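Local coordinates for protein Two-component system sensor histidine kinase (Bacteroides thetaiotaomicron, PDB 3OTT) that probably senses saccharides through its extracellular beta-propeller and beta-sandwich region and relays the signal as a histidine kinase, at residues I359-L370 with Y397-I405. Numbering follows the deposited sequence.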
ATOM      1  N   ILE B 359      11.354  -3.878   9.884  1.00 23.06           N
ATOM      2  CA  ILE B 359      10.753  -3.187  11.015  1.00 22.21           C
ATOM      3  C   ILE B 359      10.957  -1.679  10.829  1.00 21.02           C
ATOM      4  O   ILE B 359      12.070  -1.222  10.545  1.00 20.43           O
ATOM      5  CB  ILE B 359      11.382  -3.651  12.324  1.00 22.02           C
ATOM      6  CG1 ILE B 359      11.140  -5.145  12.501  1.00 23.55           C
ATOM      7  CG2 ILE B 359      10.821  -2.894  13.520  1.00 20.60           C
ATOM      8  CD1 ILE B 359      11.997  -5.712  13.619  1.00 23.81           C
ATOM      9  N   TRP B 360       9.896  -0.905  11.025  1.00 20.00           N
ATOM     10  CA  TRP B 360       9.946   0.488  10.698  1.00 18.78           C
ATOM     11  C   TRP B 360       9.664   1.264  11.973  1.00 18.74           C
ATOM     12  O   TRP B 360       8.506   1.247  12.452  1.00 17.80           O
ATOM     13  CB  TRP B 360       8.904   0.829   9.636  1.00 19.35           C
ATOM     14  CG  TRP B 360       9.093   2.204   9.016  1.00 17.04           C
ATOM     15  CD1 TRP B 360       9.731   3.288   9.564  1.00 12.67           C
ATOM     16  CD2 TRP B 360       8.640   2.607   7.719  1.00 15.86           C
ATOM     17  NE1 TRP B 360       9.710   4.338   8.676  1.00 13.45           N
ATOM     18  CE2 TRP B 360       9.056   3.938   7.530  1.00 13.21           C
ATOM     19  CE3 TRP B 360       7.924   1.947   6.682  1.00 19.80           C
ATOM     20  CZ2 TRP B 360       8.775   4.644   6.362  1.00 16.21           C
ATOM     21  CZ3 TRP B 360       7.638   2.642   5.518  1.00 17.05           C
ATOM     22  CH2 TRP B 360       8.067   3.982   5.359  1.00 19.67           C
ATOM     23  N   TYR B 361      10.727   1.903  12.504  1.00 16.71           N
ATOM     24  CA  TYR B 361      10.689   2.662  13.761  1.00 17.45           C
ATOM     25  C   TYR B 361      10.288   4.099  13.470  1.00 18.24           C
ATOM     26  O   TYR B 361      10.910   4.779  12.598  1.00 15.59           O
ATOM     27  CB  TYR B 361      12.047   2.667  14.452  1.00 16.28           C
ATOM     28  CG  TYR B 361      12.432   1.322  14.956  1.00 18.06           C
ATOM     29  CD1 TYR B 361      13.113   0.396  14.114  1.00 17.55           C
ATOM     30  CD2 TYR B 361      12.103   0.920  16.258  1.00 17.14           C
ATOM     31  CE1 TYR B 361      13.437  -0.909  14.567  1.00 16.38           C
ATOM     32  CE2 TYR B 361      12.448  -0.399  16.732  1.00 15.88           C
ATOM     33  CZ  TYR B 361      13.105  -1.293  15.848  1.00 16.31           C
ATOM     34  OH  TYR B 361      13.434  -2.558  16.241  1.00 20.32           O
ATOM     35  N   ARG B 362       9.206   4.542  14.110  1.00 19.54           N
ATOM     36  CA  ARG B 362       8.862   5.959  13.992  1.00 22.13           C
ATOM     37  C   ARG B 362       8.086   6.484  15.122  1.00 22.67           C
ATOM     38  O   ARG B 362       7.570   5.700  15.942  1.00 22.91           O
ATOM     39  CB  ARG B 362       8.163   6.318  12.705  1.00 21.42           C
ATOM     40  CG  ARG B 362       6.915   5.719  12.534  1.00 28.76           C
ATOM     41  CD  ARG B 362       7.099   4.710  11.440  1.00 37.54           C
ATOM     42  NE  ARG B 362       6.497   5.071  10.159  1.00 41.94           N
ATOM     43  CZ  ARG B 362       5.600   4.280   9.570  1.00 47.17           C
ATOM     44  NH1 ARG B 362       5.239   3.147  10.179  1.00 49.70           N
ATOM     45  NH2 ARG B 362       5.071   4.594   8.397  1.00 46.60           N
ATOM     46  N   MET B 363       8.030   7.805  15.169  1.00 21.92           N
ATOM     47  CA  MET B 363       7.288   8.463  16.179  1.00 24.52           C
ATOM     48  C   MET B 363       5.825   8.173  15.937  1.00 26.14           C
ATOM     49  O   MET B 363       5.313   8.363  14.840  1.00 27.67           O
ATOM     50  CB  MET B 363       7.608   9.976  16.191  1.00 24.65           C
ATOM     51  CG  MET B 363       6.544  10.858  16.822  1.00 29.36           C
ATOM     52  SD  MET B 363       6.586  10.899  18.619  1.00 37.93           S
ATOM     53  CE  MET B 363       5.648   9.470  19.151  1.00 42.71           C
ATOM     54  N   GLY B 364       5.162   7.701  16.984  1.00 28.83           N
ATOM     55  CA  GLY B 364       3.733   7.490  16.995  1.00 30.86           C
ATOM     56  C   GLY B 364       3.406   6.007  16.896  1.00 33.56           C
ATOM     57  O   GLY B 364       2.247   5.627  17.184  1.00 33.73           O
ATOM     58  N   ASP B 365       4.399   5.187  16.462  1.00 33.16           N
ATOM     59  CA  ASP B 365       4.160   3.763  16.178  1.00 34.35           C
ATOM     60  C   ASP B 365       3.958   3.060  17.483  1.00 34.96           C
ATOM     61  O   ASP B 365       4.800   3.118  18.367  1.00 35.30           O
ATOM     62  CB  ASP B 365       5.317   3.097  15.431  1.00 34.51           C
ATOM     63  CG  ASP B 365       4.955   1.715  14.908  1.00 35.34           C
ATOM     64  OD1 ASP B 365       5.204   0.710  15.605  1.00 34.96           O
ATOM     65  OD2 ASP B 365       4.377   1.634  13.811  1.00 38.95           O
ATOM     66  N   LYS B 366       2.821   2.409  17.610  1.00 36.46           N
ATOM     67  CA  LYS B 366       2.497   1.708  18.840  1.00 38.05           C
ATOM     68  C   LYS B 366       3.554   0.679  19.257  1.00 36.56           C
ATOM     69  O   LYS B 366       3.772   0.487  20.436  1.00 38.87           O
ATOM     70  CB  LYS B 366       1.111   1.033  18.734  1.00 39.72           C
ATOM     71  CG  LYS B 366      -0.084   2.007  18.603  1.00 43.93           C
ATOM     72  CD  LYS B 366       0.094   3.284  19.474  1.00 49.22           C
ATOM     73  CE  LYS B 366      -1.263   3.864  19.887  1.00 52.23           C
ATOM     74  NZ  LYS B 366      -1.131   4.673  21.146  1.00 54.42           N
ATOM     75  N   THR B 367       4.212   0.029  18.317  1.00 33.40           N
ATOM     76  CA  THR B 367       5.009  -1.123  18.692  1.00 32.30           C
ATOM     77  C   THR B 367       6.471  -0.810  18.667  1.00 28.95           C
ATOM     78  O   THR B 367       7.202  -1.347  19.476  1.00 27.74           O
ATOM     79  CB  THR B 367       4.800  -2.285  17.712  1.00 32.89           C
ATOM     80  OG1 THR B 367       3.416  -2.376  17.446  1.00 35.13           O
ATOM     81  CG2 THR B 367       5.286  -3.608  18.308  1.00 34.10           C
ATOM     82  N   TYR B 368       6.868   0.030  17.706  1.00 25.99           N
ATOM     83  CA  TYR B 368       8.253   0.389  17.457  1.00 24.39           C
ATOM     84  C   TYR B 368       8.464   1.911  17.436  1.00 24.29           C
ATOM     85  O   TYR B 368       8.754   2.499  16.382  1.00 23.49           O
ATOM     86  CB  TYR B 368       8.773  -0.268  16.176  1.00 24.39           C
ATOM     87  CG  TYR B 368       8.655  -1.781  16.158  1.00 25.49           C
ATOM     88  CD1 TYR B 368       9.442  -2.563  16.994  1.00 27.39           C
ATOM     89  CD2 TYR B 368       7.725  -2.429  15.334  1.00 26.78           C
ATOM     90  CE1 TYR B 368       9.316  -3.971  17.017  1.00 27.61           C
ATOM     91  CE2 TYR B 368       7.600  -3.838  15.356  1.00 30.03           C
ATOM     92  CZ  TYR B 368       8.420  -4.585  16.189  1.00 29.21           C
ATOM     93  OH  TYR B 368       8.329  -5.963  16.232  1.00 35.80           O
ATOM     94  N   PRO B 369       8.343   2.559  18.610  1.00 24.15           N
ATOM     95  CA  PRO B 369       8.427   4.021  18.595  1.00 23.31           C
ATOM     96  C   PRO B 369       9.841   4.561  18.475  1.00 22.73           C
ATOM     97  O   PRO B 369      10.797   3.855  18.743  1.00 23.56           O
ATOM     98  CB  PRO B 369       7.756   4.432  19.932  1.00 23.58           C
ATOM     99  CG  PRO B 369       7.953   3.217  20.859  1.00 23.37           C
ATOM    100  CD  PRO B 369       8.211   2.005  19.980  1.00 24.38           C
ATOM    101  N   LEU B 370       9.960   5.795  17.996  1.00 22.30           N
ATOM    102  CA  LEU B 370      11.186   6.559  18.050  1.00 22.31           C
ATOM    103  C   LEU B 370      10.913   7.908  18.677  1.00 22.54           C
ATOM    104  O   LEU B 370       9.820   8.442  18.510  1.00 24.24           O
ATOM    105  CB  LEU B 370      11.726   6.812  16.669  1.00 21.19           C
ATOM    106  CG  LEU B 370      12.849   5.935  16.157  1.00 21.90           C
ATOM    107  CD1 LEU B 370      13.483   6.588  14.908  1.00 18.00           C
ATOM    108  CD2 LEU B 370      13.846   5.702  17.222  1.00 18.79           C
ATOM    109  N   TYR B 397      20.396   1.167  20.176  1.00 15.77           N
ATOM    110  CA  TYR B 397      19.529   0.010  19.943  1.00 17.22           C
ATOM    111  C   TYR B 397      19.792  -1.109  20.920  1.00 19.31           C
ATOM    112  O   TYR B 397      20.938  -1.423  21.182  1.00 19.48           O
ATOM    113  CB  TYR B 397      19.729  -0.573  18.567  1.00 15.63           C
ATOM    114  CG  TYR B 397      18.609  -1.474  18.067  1.00 17.65           C
ATOM    115  CD1 TYR B 397      17.257  -1.014  18.001  1.00 14.97           C
ATOM    116  CD2 TYR B 397      18.896  -2.766  17.587  1.00 15.31           C
ATOM    117  CE1 TYR B 397      16.269  -1.810  17.487  1.00 14.63           C
ATOM    118  CE2 TYR B 397      17.913  -3.566  17.076  1.00 14.61           C
ATOM    119  CZ  TYR B 397      16.594  -3.103  17.030  1.00 17.55           C
ATOM    120  OH  TYR B 397      15.601  -3.928  16.513  1.00 14.77           O
ATOM    121  N   ASP B 398      18.721  -1.709  21.417  1.00 21.06           N
ATOM    122  CA  ASP B 398      18.785  -2.987  22.097  1.00 23.69           C
ATOM    123  C   ASP B 398      18.304  -4.121  21.157  1.00 24.32           C
ATOM    124  O   ASP B 398      17.116  -4.371  21.025  1.00 25.92           O
ATOM    125  CB  ASP B 398      17.917  -2.926  23.340  1.00 23.45           C
ATOM    126  CG  ASP B 398      18.153  -4.099  24.275  1.00 28.97           C
ATOM    127  OD1 ASP B 398      18.266  -5.270  23.794  1.00 27.16           O
ATOM    128  OD2 ASP B 398      18.194  -3.825  25.500  1.00 30.19           O
ATOM    129  N   TYR B 399      19.230  -4.793  20.484  1.00 25.09           N
ATOM    130  CA  TYR B 399      18.934  -5.995  19.701  1.00 25.78           C
ATOM    131  C   TYR B 399      18.045  -7.057  20.352  1.00 26.62           C
ATOM    132  O   TYR B 399      17.319  -7.747  19.666  1.00 27.63           O
ATOM    133  CB  TYR B 399      20.255  -6.646  19.294  1.00 26.93           C
ATOM    134  CG  TYR B 399      20.966  -5.836  18.246  1.00 25.68           C
ATOM    135  CD1 TYR B 399      20.590  -5.925  16.886  1.00 23.32           C
ATOM    136  CD2 TYR B 399      21.992  -4.949  18.605  1.00 26.46           C
ATOM    137  CE1 TYR B 399      21.230  -5.154  15.897  1.00 20.92           C
ATOM    138  CE2 TYR B 399      22.654  -4.162  17.610  1.00 24.57           C
ATOM    139  CZ  TYR B 399      22.250  -4.293  16.274  1.00 22.12           C
ATOM    140  OH  TYR B 399      22.869  -3.552  15.322  1.00 25.58           O
ATOM    141  N   ALA B 400      18.129  -7.242  21.658  1.00 27.35           N
ATOM    142  CA  ALA B 400      17.344  -8.323  22.281  1.00 28.78           C
ATOM    143  C   ALA B 400      15.891  -7.944  22.403  1.00 29.00           C
ATOM    144  O   ALA B 400      15.033  -8.776  22.187  1.00 31.29           O
ATOM    145  CB  ALA B 400      17.906  -8.733  23.619  1.00 27.55           C
ATOM    146  N   THR B 401      15.597  -6.679  22.696  1.00 29.00           N
ATOM    147  CA  THR B 401      14.188  -6.238  22.822  1.00 28.03           C
ATOM    148  C   THR B 401      13.661  -5.587  21.524  1.00 27.66           C
ATOM    149  O   THR B 401      12.440  -5.347  21.365  1.00 28.15           O
ATOM    150  CB  THR B 401      14.009  -5.221  23.966  1.00 28.00           C
ATOM    151  OG1 THR B 401      14.666  -3.988  23.634  1.00 24.94           O
ATOM    152  CG2 THR B 401      14.545  -5.781  25.322  1.00 28.52           C
ATOM    153  N   ARG B 402      14.579  -5.249  20.637  1.00 25.52           N
ATOM    154  CA  ARG B 402      14.207  -4.678  19.351  1.00 25.66           C
ATOM    155  C   ARG B 402      13.641  -3.275  19.550  1.00 24.54           C
ATOM    156  O   ARG B 402      12.774  -2.853  18.838  1.00 24.63           O
ATOM    157  CB  ARG B 402      13.279  -5.633  18.580  1.00 25.58           C
ATOM    158  CG  ARG B 402      14.027  -6.906  18.032  1.00 30.55           C
ATOM    159  CD  ARG B 402      13.131  -7.990  17.354  1.00 39.23           C
ATOM    160  NE  ARG B 402      12.010  -8.402  18.216  1.00 46.87           N
ATOM    161  CZ  ARG B 402      10.709  -8.341  17.894  1.00 50.19           C
ATOM    162  NH1 ARG B 402      10.313  -7.935  16.688  1.00 51.44           N
ATOM    163  NH2 ARG B 402       9.786  -8.725  18.775  1.00 51.35           N
ATOM    164  N   GLN B 403      14.144  -2.592  20.575  1.00 23.95           N
ATOM    165  CA  GLN B 403      13.690  -1.266  20.948  1.00 23.61           C
ATOM    166  C   GLN B 403      14.907  -0.342  21.104  1.00 22.76           C
ATOM    167  O   GLN B 403      16.024  -0.808  21.487  1.00 23.17           O
ATOM    168  CB  GLN B 403      12.834  -1.275  22.237  1.00 23.72           C
ATOM    169  CG  GLN B 403      11.504  -2.073  22.185  1.00 25.37           C
ATOM    170  CD  GLN B 403      10.492  -1.537  21.154  1.00 28.55           C
ATOM    171  OE1 GLN B 403      10.438  -0.337  20.858  1.00 31.59           O
ATOM    172  NE2 GLN B 403       9.711  -2.418  20.601  1.00 24.34           N
ATOM    173  N   PHE B 404      14.709   0.937  20.769  1.00 20.23           N
ATOM    174  CA  PHE B 404      15.692   2.002  21.113  1.00 20.10           C
ATOM    175  C   PHE B 404      15.586   2.495  22.540  1.00 20.62           C
ATOM    176  O   PHE B 404      14.506   2.498  23.121  1.00 22.50           O
ATOM    177  CB  PHE B 404      15.616   3.189  20.128  1.00 18.07           C
ATOM    178  CG  PHE B 404      16.165   2.826  18.786  1.00 16.99           C
ATOM    179  CD1 PHE B 404      17.555   2.893  18.541  1.00 16.06           C
ATOM    180  CD2 PHE B 404      15.349   2.282  17.835  1.00 11.31           C
ATOM    181  CE1 PHE B 404      18.056   2.489  17.347  1.00 13.64           C
ATOM    182  CE2 PHE B 404      15.857   1.861  16.628  1.00 11.10           C
ATOM    183  CZ  PHE B 404      17.192   1.957  16.379  1.00 12.25           C
ATOM    184  N   ILE B 405      16.732   2.875  23.100  1.00 20.01           N
ATOM    185  CA  ILE B 405      16.825   3.478  24.430  1.00 19.99           C
ATOM    186  C   ILE B 405      17.245   4.919  24.176  1.00 18.67           C
ATOM    187  O   ILE B 405      18.259   5.161  23.516  1.00 17.95           O
ATOM    188  CB  ILE B 405      17.919   2.803  25.315  1.00 20.51           C
ATOM    189  CG1 ILE B 405      17.461   1.452  25.819  1.00 25.67           C
ATOM    190  CG2 ILE B 405      18.285   3.684  26.540  1.00 19.14           C
ATOM    191  CD1 ILE B 405      17.899   0.332  24.997  1.00 31.03           C
TER
HETATM  192  O   HOH W   1      12.076   1.599  20.082  1.00  6.29           O
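The CA atoms come nearest at Y368 and Q403, 6.7 Å apart, where the outer strand 359-361 of one beta-propeller blade and the loop after it lie beside the outer hairpin of the next blade, at the turn between strands 393-398 and 403-410 and the start of the latter. A G1 beta bulge, R402 and Q403 facing D398, shapes that turn. Y361 fills the seam between the blades. The edge of F404 points into the face of its ring, CE2 lying 3.8 Å from Y361 CG with the planes at 86°. Y361 OH accepts a hydrogen bond from Y397 OH at 2.6 Å and donates its own to R402 O at 2.7 Å, approaching from above that carbonyl's plane. A phenylalanine in place of Y361 would probably leave Y397 OH without this acceptor and R402 O without this donor. Nearer the surface, Q403 bends at chi2 (-62°), bringing its amide near the Y368 ring, the two planes almost parallel, and NE2 donates to T367 O at 3.0 Å. R402 NH1 reaches Y368 OH in a weak bond. One water ties the loop to the strand, donating to P369 O and Q403 OE1 and accepting from F404 N at 2.8 Å.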